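Side-chain contacts in PpBBE-like 1 D396N (Physcomitrella patens subsp. patens, PDB 6EO5), which oxidises cellobiose as a flavoprotein oxidase of the berberine bridge enzyme family, using FAD as its cofactor: residues A26-T30 / S31-T35; S106-A110 / A111-V115; R414-K417 / V418-Y422. All blocks are in the same frame, centred on the assembly; numbering follows the deposited sequence.

From the N terminus onward the three contacts lie in series, none enclosing or crossing another. Contacts 1 and 2 close turns, whereas contact 3 closes no loop and joins successive turns of one helix. Contact 1 turns the chain from strand 24-26, at the margin of a four-stranded mixed sheet, into helix 31-36. Contact 2 closes the hairpin between strands 105-108 and 113-117 in an antiparallel sheet that also holds strand 207-217. Contact 3 occupies the last turns of helix 405-420, packed on the seven-stranded antiparallel sheet. Their centres are about 39 to 44 Å apart, with contacts 2 and 3 on opposite sides of the chain's centre.

Contact 1 (A26-T30 / S31-T35); sequences AFPGT and SEYST
Hydrogen bonding centres on Thr30, whose OG1 receives the backbone N-H of Tyr33 in a nearly straight bond of 3.2 Å (169°). The hydroxyl can hold that position because OG1 sits between its own backbone N and carbonyl carbon (chi1 76°). Two further oxygens lie close to it: Glu32 OE1, 3.0 Å from Thr30 OG1, and Phe27 O, at the start of the same beta turn. A bend at the second torsion of Glu32 brings its carboxylate beside the hydroxyl, its chain lying at about a right angle to the threonine side chain. Thr30 O in turn accepts from Ser34 N at 3.2 Å, giving the first turn of the helix its backbone bond. The phenol OH of Tyr33 hydrogen-bonds to Pro48 O. Thr30 is thus the N-cap of helix 31-36, joined to strand 24-26 through a type II beta turn from Phe27 to Thr30.

Apolar contact gathers on Tyr33. Pro28 CA stands 3.5 Å from the centroid of the Tyr33 ring, only 9° off its normal, in a CH-pi contact. Farther along the same ring, Pro28 CG meets Tyr33 CE2 at 3.6 Å. Ala26 CB packs against Tyr33 CB at 3.9 Å. With an alanine in place of Tyr33, Pro28 would probably lose the ring it lies against, and Pro48 O the bond from the phenol. The ring also meets that of Phe51, on the strand that pairs with Ala26.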
loop_
_atom_site.group_PDB
_atom_site.type_symbol
_atom_site.label_atom_id
_atom_site.label_comp_id
_atom_site.label_asym_id
_atom_site.label_seq_id
_atom_site.Cartn_x
_atom_site.Cartn_y
_atom_site.Cartn_z
ATOM N N ALA A 26 -0.241 26.535 -4.892
ATOM C CA ALA A 26 0.854 27.018 -4.063
ATOM C C ALA A 26 2.127 26.954 -4.889
ATOM O O ALA A 26 2.381 25.947 -5.558
ATOM C CB ALA A 26 1.006 26.196 -2.780
ATOM N N PHE A 27 2.915 28.033 -4.860
ATOM C CA PHE A 27 4.065 28.148 -5.741
ATOM C C PHE A 27 5.335 28.388 -4.931
ATOM O O PHE A 27 5.270 28.902 -3.806
ATOM C CB PHE A 27 3.865 29.278 -6.763
ATOM C CG PHE A 27 3.123 28.848 -7.996
ATOM C CD1 PHE A 27 1.738 28.820 -8.016
ATOM C CD2 PHE A 27 3.811 28.452 -9.132
ATOM C CE1 PHE A 27 1.046 28.412 -9.151
ATOM C CE2 PHE A 27 3.124 28.041 -10.278
ATOM C CZ PHE A 27 1.743 28.021 -10.285
ATOM N N PRO A 28 6.498 27.996 -5.462
ATOM C CA PRO A 28 7.728 28.018 -4.657
ATOM C C PRO A 28 7.974 29.381 -4.034
ATOM O O PRO A 28 7.726 30.422 -4.642
ATOM C CB PRO A 28 8.817 27.664 -5.671
ATOM C CG PRO A 28 8.107 26.857 -6.705
ATOM C CD PRO A 28 6.733 27.442 -6.809
ATOM N N GLY A 29 8.456 29.366 -2.803
ATOM C CA GLY A 29 8.732 30.583 -2.087
ATOM C C GLY A 29 7.635 31.024 -1.148
ATOM O O GLY A 29 7.873 31.911 -0.321
ATOM N N THR A 30 6.448 30.438 -1.245
ATOM C CA THR A 30 5.351 30.751 -0.342
ATOM C C THR A 30 5.264 29.733 0.794
ATOM O O THR A 30 5.861 28.653 0.754
ATOM C CB THR A 30 4.026 30.788 -1.098
ATOM O OG1 THR A 30 3.600 29.451 -1.365
ATOM C CG2 THR A 30 4.189 31.527 -2.412
ATOM N N SER A 31 4.505 30.097 1.821
ATOM C CA SER A 31 4.348 29.207 2.962
ATOM C C SER A 31 3.375 28.070 2.671
ATOM O O SER A 31 3.467 27.009 3.300
ATOM C CB SER A 31 3.875 29.995 4.182
ATOM O OG SER A 31 2.504 30.331 4.053
ATOM N N GLU A 32 2.431 28.274 1.745
ATOM C CA GLU A 32 1.538 27.189 1.346
ATOM C C GLU A 32 2.320 26.083 0.657
ATOM O O GLU A 32 2.128 24.896 0.945
ATOM C CB GLU A 32 0.433 27.705 0.418
ATOM C CG GLU A 32 -0.409 28.846 0.967
ATOM C CD GLU A 32 0.326 30.173 0.930
ATOM O OE1 GLU A 32 1.062 30.430 -0.063
ATOM O OE2 GLU A 32 0.179 30.943 1.908
ATOM N N TYR A 33 3.205 26.466 -0.268
ATOM C CA TYR A 33 4.063 25.510 -0.956
ATOM C C TYR A 33 4.966 24.773 0.027
ATOM O O TYR A 33 5.174 23.560 -0.099
ATOM C CB TYR A 33 4.879 26.250 -2.018
ATOM C CG TYR A 33 5.938 25.468 -2.762
ATOM C CD1 TYR A 33 7.237 25.368 -2.271
ATOM C CD2 TYR A 33 5.660 24.884 -3.993
ATOM C CE1 TYR A 33 8.220 24.680 -2.972
ATOM C CE2 TYR A 33 6.639 24.193 -4.706
ATOM C CZ TYR A 33 7.915 24.100 -4.189
ATOM O OH TYR A 33 8.890 23.418 -4.888
ATOM N N SER A 34 5.498 25.485 1.023
ATOM C CA SER A 34 6.366 24.844 2.003
ATOM C C SER A 34 5.637 23.747 2.775
ATOM O O SER A 34 6.140 22.623 2.902
ATOM C CB SER A 34 6.926 25.885 2.959
ATOM O OG SER A 34 7.356 25.250 4.142
ATOM N N THR A 35 4.448 24.045 3.306
ATOM C CA THR A 35 3.739 23.006 4.041
ATOM C C THR A 35 3.172 21.933 3.116
ATOM O O THR A 35 2.950 20.802 3.561
ATOM C CB THR A 35 2.623 23.605 4.911
ATOM O OG1 THR A 35 1.518 23.977 4.088
ATOM C CG2 THR A 35 3.117 24.831 5.672
#

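Contact 2 (S106-A110 / A111-V115); sequences SYNKA and AKTAV
A G1 beta bulge sets this hairpin apart: Lys112 and Thr113 both face Asn108, and Asn108 O receives weak bonds from Lys112 N and Thr113 N. Lys112 takes up the left-handed backbone conformation (phi 60°, psi 45°) as the chain turns back. Inside the turn, Asn108 OD1 accepts from Ala111 N at 2.9 Å, the N-H approaching from above the plane of the amide. An anti first torsion (chi1 -176°) folds the amide back over the turn, where Asn108 CG also rests 3.4 Å from Ala111 CB.

Regular antiparallel pairing follows. Asn108 N gives a nearly straight bond to Thr113 O at 2.8 Å. Ser106 and Val115 form a hydrogen-bonded pair, Val115 N to Ser106 O measuring 2.8 Å; on their shared face, Ser106 OG lies 3.5 Å from Val115 CB. Between these pairs, Tyr107 faces Ala114 in a non-hydrogen-bonded pair, and Thr113 O comes within 3.4 Å of Tyr107 CD1 at the ring edge. Tyr107 and Ala114 also touch Val215 of strand 207-217 and helix 122-133. With the turn's backbone bonds weak, the asparagine amide supplies the stronger grip there, and firm backbone pairing begins at Asn108 N to Thr113 O.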
loop_
_atom_site.group_PDB
_atom_site.type_symbol
_atom_site.label_atom_id
_atom_site.label_comp_id
_atom_site.label_asym_id
_atom_site.label_seq_id
_atom_site.Cartn_x
_atom_site.Cartn_y
_atom_site.Cartn_z
ATOM N N SER A 106 -20.556 7.458 -1.025
ATOM C CA SER A 106 -21.922 6.954 -1.038
ATOM C C SER A 106 -21.873 5.433 -0.951
ATOM O O SER A 106 -20.986 4.807 -1.533
ATOM C CB SER A 106 -22.686 7.406 -2.286
ATOM O OG SER A 106 -22.213 6.756 -3.450
ATOM N N TYR A 107 -22.812 4.854 -0.203
ATOM C CA TYR A 107 -22.892 3.416 0.035
ATOM C C TYR A 107 -24.196 2.898 -0.554
ATOM O O TYR A 107 -25.255 3.492 -0.337
ATOM C CB TYR A 107 -22.805 3.108 1.542
ATOM C CG TYR A 107 -23.228 1.706 1.952
ATOM C CD1 TYR A 107 -22.744 0.586 1.288
ATOM C CD2 TYR A 107 -24.098 1.504 3.026
ATOM C CE1 TYR A 107 -23.132 -0.696 1.662
ATOM C CE2 TYR A 107 -24.488 0.223 3.411
ATOM C CZ TYR A 107 -24.002 -0.870 2.727
ATOM O OH TYR A 107 -24.382 -2.142 3.089
ATOM N N ASN A 108 -24.120 1.813 -1.315
ATOM C CA ASN A 108 -25.297 1.171 -1.893
ATOM C C ASN A 108 -25.487 -0.166 -1.181
ATOM O O ASN A 108 -24.803 -1.148 -1.493
ATOM C CB ASN A 108 -25.134 0.999 -3.398
ATOM C CG ASN A 108 -26.374 0.433 -4.060
ATOM O OD1 ASN A 108 -27.103 -0.371 -3.475
ATOM N ND2 ASN A 108 -26.618 0.847 -5.295
ATOM N N LYS A 109 -26.430 -0.207 -0.235
ATOM C CA LYS A 109 -26.580 -1.389 0.609
ATOM C C LYS A 109 -27.032 -2.595 -0.200
ATOM O O LYS A 109 -26.533 -3.711 0.001
ATOM C CB LYS A 109 -27.567 -1.110 1.741
ATOM C CG LYS A 109 -27.786 -2.303 2.664
ATOM C CD LYS A 109 -28.866 -2.035 3.695
ATOM C CE LYS A 109 -29.199 -3.295 4.481
ATOM N NZ LYS A 109 -29.636 -2.975 5.872
ATOM N N ALA A 110 -27.976 -2.392 -1.118
ATOM C CA ALA A 110 -28.495 -3.517 -1.886
ATOM C C ALA A 110 -27.437 -4.082 -2.823
ATOM O O ALA A 110 -27.353 -5.301 -3.005
ATOM C CB ALA A 110 -29.734 -3.090 -2.667
ATOM N N ALA A 111 -26.618 -3.212 -3.418
ATOM C CA ALA A 111 -25.605 -3.643 -4.373
ATOM C C ALA A 111 -24.298 -4.055 -3.710
ATOM O O ALA A 111 -23.470 -4.690 -4.374
ATOM C CB ALA A 111 -25.325 -2.536 -5.395
ATOM N N LYS A 112 -24.113 -3.719 -2.427
ATOM C CA LYS A 112 -22.885 -3.998 -1.683
ATOM C C LYS A 112 -21.686 -3.319 -2.348
ATOM O O LYS A 112 -20.626 -3.917 -2.545
ATOM C CB LYS A 112 -22.657 -5.505 -1.523
ATOM C CG LYS A 112 -23.511 -6.155 -0.463
ATOM C CD LYS A 112 -23.819 -7.612 -0.830
ATOM C CE LYS A 112 -24.857 -8.248 0.120
ATOM N NZ LYS A 112 -26.169 -7.500 0.188
ATOM N N THR A 113 -21.875 -2.054 -2.716
ATOM C CA THR A 113 -20.826 -1.250 -3.321
ATOM C C THR A 113 -20.783 0.113 -2.640
ATOM O O THR A 113 -21.717 0.508 -1.936
ATOM C CB THR A 113 -21.032 -1.062 -4.835
ATOM O OG1 THR A 113 -22.067 -0.094 -5.072
ATOM C CG2 THR A 113 -21.421 -2.380 -5.490
ATOM N N ALA A 114 -19.676 0.825 -2.851
ATOM C CA ALA A 114 -19.536 2.185 -2.356
ATOM C C ALA A 114 -18.735 2.983 -3.371
ATOM O O ALA A 114 -17.924 2.424 -4.114
ATOM C CB ALA A 114 -18.861 2.230 -0.979
ATOM N N VAL A 115 -18.977 4.292 -3.406
ATOM C CA VAL A 115 -18.230 5.212 -4.257
ATOM C C VAL A 115 -17.295 6.007 -3.362
ATOM O O VAL A 115 -17.737 6.612 -2.378
ATOM C CB VAL A 115 -19.156 6.146 -5.046
ATOM C CG1 VAL A 115 -18.330 7.206 -5.757
ATOM C CG2 VAL A 115 -19.973 5.356 -6.037
#

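Contact 3 (R414-K417 / V418-Y422); sequences RYWK and VVRTY
Anti first torsions set the side chains of Tyr415 (chi1 176°) and Trp416 (chi1 -171°) beside their own carbonyl carbons, so that their rings lie beside Val419 and Arg420, one helical turn later. Val419 meets Tyr415 with CG2, the branch anti to its carbonyl carbon. That methyl rides over one face of the phenol, 4.1 Å from the ring centroid, in an off-centre CH-pi contact; its closest ring atom is Tyr415 CE1, 3.7 Å from Val419 CG2.

Trp416 and Arg420 instead run alongside each other in the same direction. Arg420 CB sits over a face of the indole in a second CH-pi contact, 4.1 Å from the centroid of the six-membered ring of Trp416. The arginine chain then bends at chi2 and carries CD to within 3.6 Å of Trp416 CH2. With the indole and guanidinium planes 81° apart, CH2 meets the guanidinium at its edge: the aliphatic part of the arginine makes the contact with the face.

Both pairs follow the i to i+4 spacing of an alpha-helix, and the backbone repeats it: Val419 N bonds to Tyr415 O at 3.0 Å, and Arg420 N to Trp416 O at 2.9 Å. Trp416 NE1 hydrogen-bonds to Ser335 O, while Lys334 makes a cation-pi contact with the indole. The helix rests on the seven-stranded sheet, with Trp416 and Val419 touching strands 331-338 and 391-398, while Tyr415 and Val418 pack against helix 345-355.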
loop_
_atom_site.group_PDB
_atom_site.type_symbol
_atom_site.label_atom_id
_atom_site.label_comp_id
_atom_site.label_asym_id
_atom_site.label_seq_id
_atom_site.Cartn_x
_atom_site.Cartn_y
_atom_site.Cartn_z
ATOM N N ARG A 414 22.072 -5.200 1.449
ATOM C CA ARG A 414 22.703 -6.470 1.790
ATOM C C ARG A 414 21.663 -7.478 2.257
ATOM O O ARG A 414 21.664 -8.639 1.828
ATOM C CB ARG A 414 23.740 -6.263 2.888
ATOM C CG ARG A 414 25.046 -5.681 2.458
ATOM C CD ARG A 414 25.974 -5.660 3.653
ATOM N NE ARG A 414 25.697 -4.569 4.593
ATOM C CZ ARG A 414 26.434 -3.457 4.681
ATOM N NH1 ARG A 414 27.504 -3.305 3.882
ATOM N NH2 ARG A 414 26.111 -2.503 5.569
ATOM N N TYR A 415 20.769 -7.045 3.156
ATOM C CA TYR A 415 19.744 -7.929 3.690
ATOM C C TYR A 415 18.876 -8.491 2.573
ATOM O O TYR A 415 18.611 -9.701 2.526
ATOM C CB TYR A 415 18.898 -7.168 4.709
ATOM C CG TYR A 415 17.719 -7.950 5.285
ATOM C CD1 TYR A 415 16.513 -8.068 4.586
ATOM C CD2 TYR A 415 17.804 -8.548 6.533
ATOM C CE1 TYR A 415 15.440 -8.778 5.111
ATOM C CE2 TYR A 415 16.738 -9.252 7.065
ATOM C CZ TYR A 415 15.564 -9.364 6.358
ATOM O OH TYR A 415 14.516 -10.055 6.902
ATOM N N TRP A 416 18.416 -7.623 1.665
ATOM C CA TRP A 416 17.599 -8.093 0.550
ATOM C C TRP A 416 18.338 -9.141 -0.271
ATOM O O TRP A 416 17.737 -10.118 -0.728
ATOM C CB TRP A 416 17.183 -6.922 -0.340
ATOM C CG TRP A 416 16.175 -7.302 -1.390
ATOM C CD1 TRP A 416 14.818 -7.161 -1.307
ATOM C CD2 TRP A 416 16.437 -7.903 -2.674
ATOM N NE1 TRP A 416 14.222 -7.635 -2.453
ATOM C CE2 TRP A 416 15.192 -8.090 -3.311
ATOM C CE3 TRP A 416 17.605 -8.293 -3.346
ATOM C CZ2 TRP A 416 15.075 -8.655 -4.585
ATOM C CZ3 TRP A 416 17.489 -8.852 -4.613
ATOM C CH2 TRP A 416 16.229 -9.033 -5.215
ATOM N N LYS A 417 19.650 -8.963 -0.461
ATOM C CA LYS A 417 20.394 -9.912 -1.278
ATOM C C LYS A 417 20.591 -11.244 -0.562
ATOM O O LYS A 417 20.631 -12.292 -1.220
ATOM C CB LYS A 417 21.736 -9.311 -1.692
ATOM C CG LYS A 417 21.601 -8.226 -2.752
ATOM C CD LYS A 417 22.954 -7.674 -3.149
ATOM C CE LYS A 417 22.800 -6.462 -4.044
ATOM N NZ LYS A 417 24.126 -5.912 -4.451
ATOM N N VAL A 418 20.714 -11.229 0.771
ATOM C CA VAL A 418 20.778 -12.479 1.529
ATOM C C VAL A 418 19.475 -13.254 1.377
ATOM O O VAL A 418 19.474 -14.433 1.005
ATOM C CB VAL A 418 21.096 -12.206 3.011
ATOM C CG1 VAL A 418 20.966 -13.485 3.826
ATOM C CG2 VAL A 418 22.489 -11.619 3.163
ATOM N N VAL A 419 18.342 -12.603 1.653
ATOM C CA VAL A 419 17.068 -13.306 1.547
ATOM C C VAL A 419 16.838 -13.787 0.117
ATOM O O VAL A 419 16.287 -14.874 -0.101
ATOM C CB VAL A 419 15.903 -12.418 2.038
ATOM C CG1 VAL A 419 14.550 -13.129 1.806
ATOM C CG2 VAL A 419 16.096 -12.057 3.510
ATOM N N ARG A 420 17.268 -12.995 -0.877
ATOM C CA ARG A 420 17.021 -13.320 -2.286
ATOM C C ARG A 420 17.491 -14.728 -2.643
ATOM O O ARG A 420 16.847 -15.423 -3.441
ATOM C CB ARG A 420 17.717 -12.297 -3.185
ATOM C CG ARG A 420 17.721 -12.663 -4.667
ATOM C CD ARG A 420 16.312 -12.610 -5.179
ATOM N NE ARG A 420 16.199 -12.921 -6.596
ATOM C CZ ARG A 420 15.841 -14.110 -7.076
ATOM N NH1 ARG A 420 15.591 -15.119 -6.255
ATOM N NH2 ARG A 420 15.734 -14.288 -8.386
ATOM N N THR A 421 18.614 -15.156 -2.057
ATOM C CA THR A 421 19.137 -16.502 -2.270
ATOM C C THR A 421 18.113 -17.578 -1.920
ATOM O O THR A 421 18.115 -18.656 -2.526
ATOM C CB THR A 421 20.409 -16.686 -1.435
ATOM O OG1 THR A 421 21.455 -15.867 -1.970
ATOM C CG2 THR A 421 20.859 -18.136 -1.415
ATOM N N TYR A 422 17.225 -17.313 -0.960
ATOM C CA TYR A 422 16.312 -18.335 -0.471
ATOM C C TYR A 422 14.863 -18.095 -0.871
ATOM O O TYR A 422 13.999 -18.888 -0.494
ATOM C CB TYR A 422 16.412 -18.449 1.057
ATOM C CG TYR A 422 17.817 -18.676 1.561
ATOM C CD1 TYR A 422 18.355 -19.957 1.636
ATOM C CD2 TYR A 422 18.623 -17.603 1.940
ATOM C CE1 TYR A 422 19.652 -20.161 2.085
ATOM C CE2 TYR A 422 19.911 -17.799 2.399
ATOM C CZ TYR A 422 20.417 -19.079 2.470
ATOM O OH TYR A 422 21.702 -19.269 2.921
#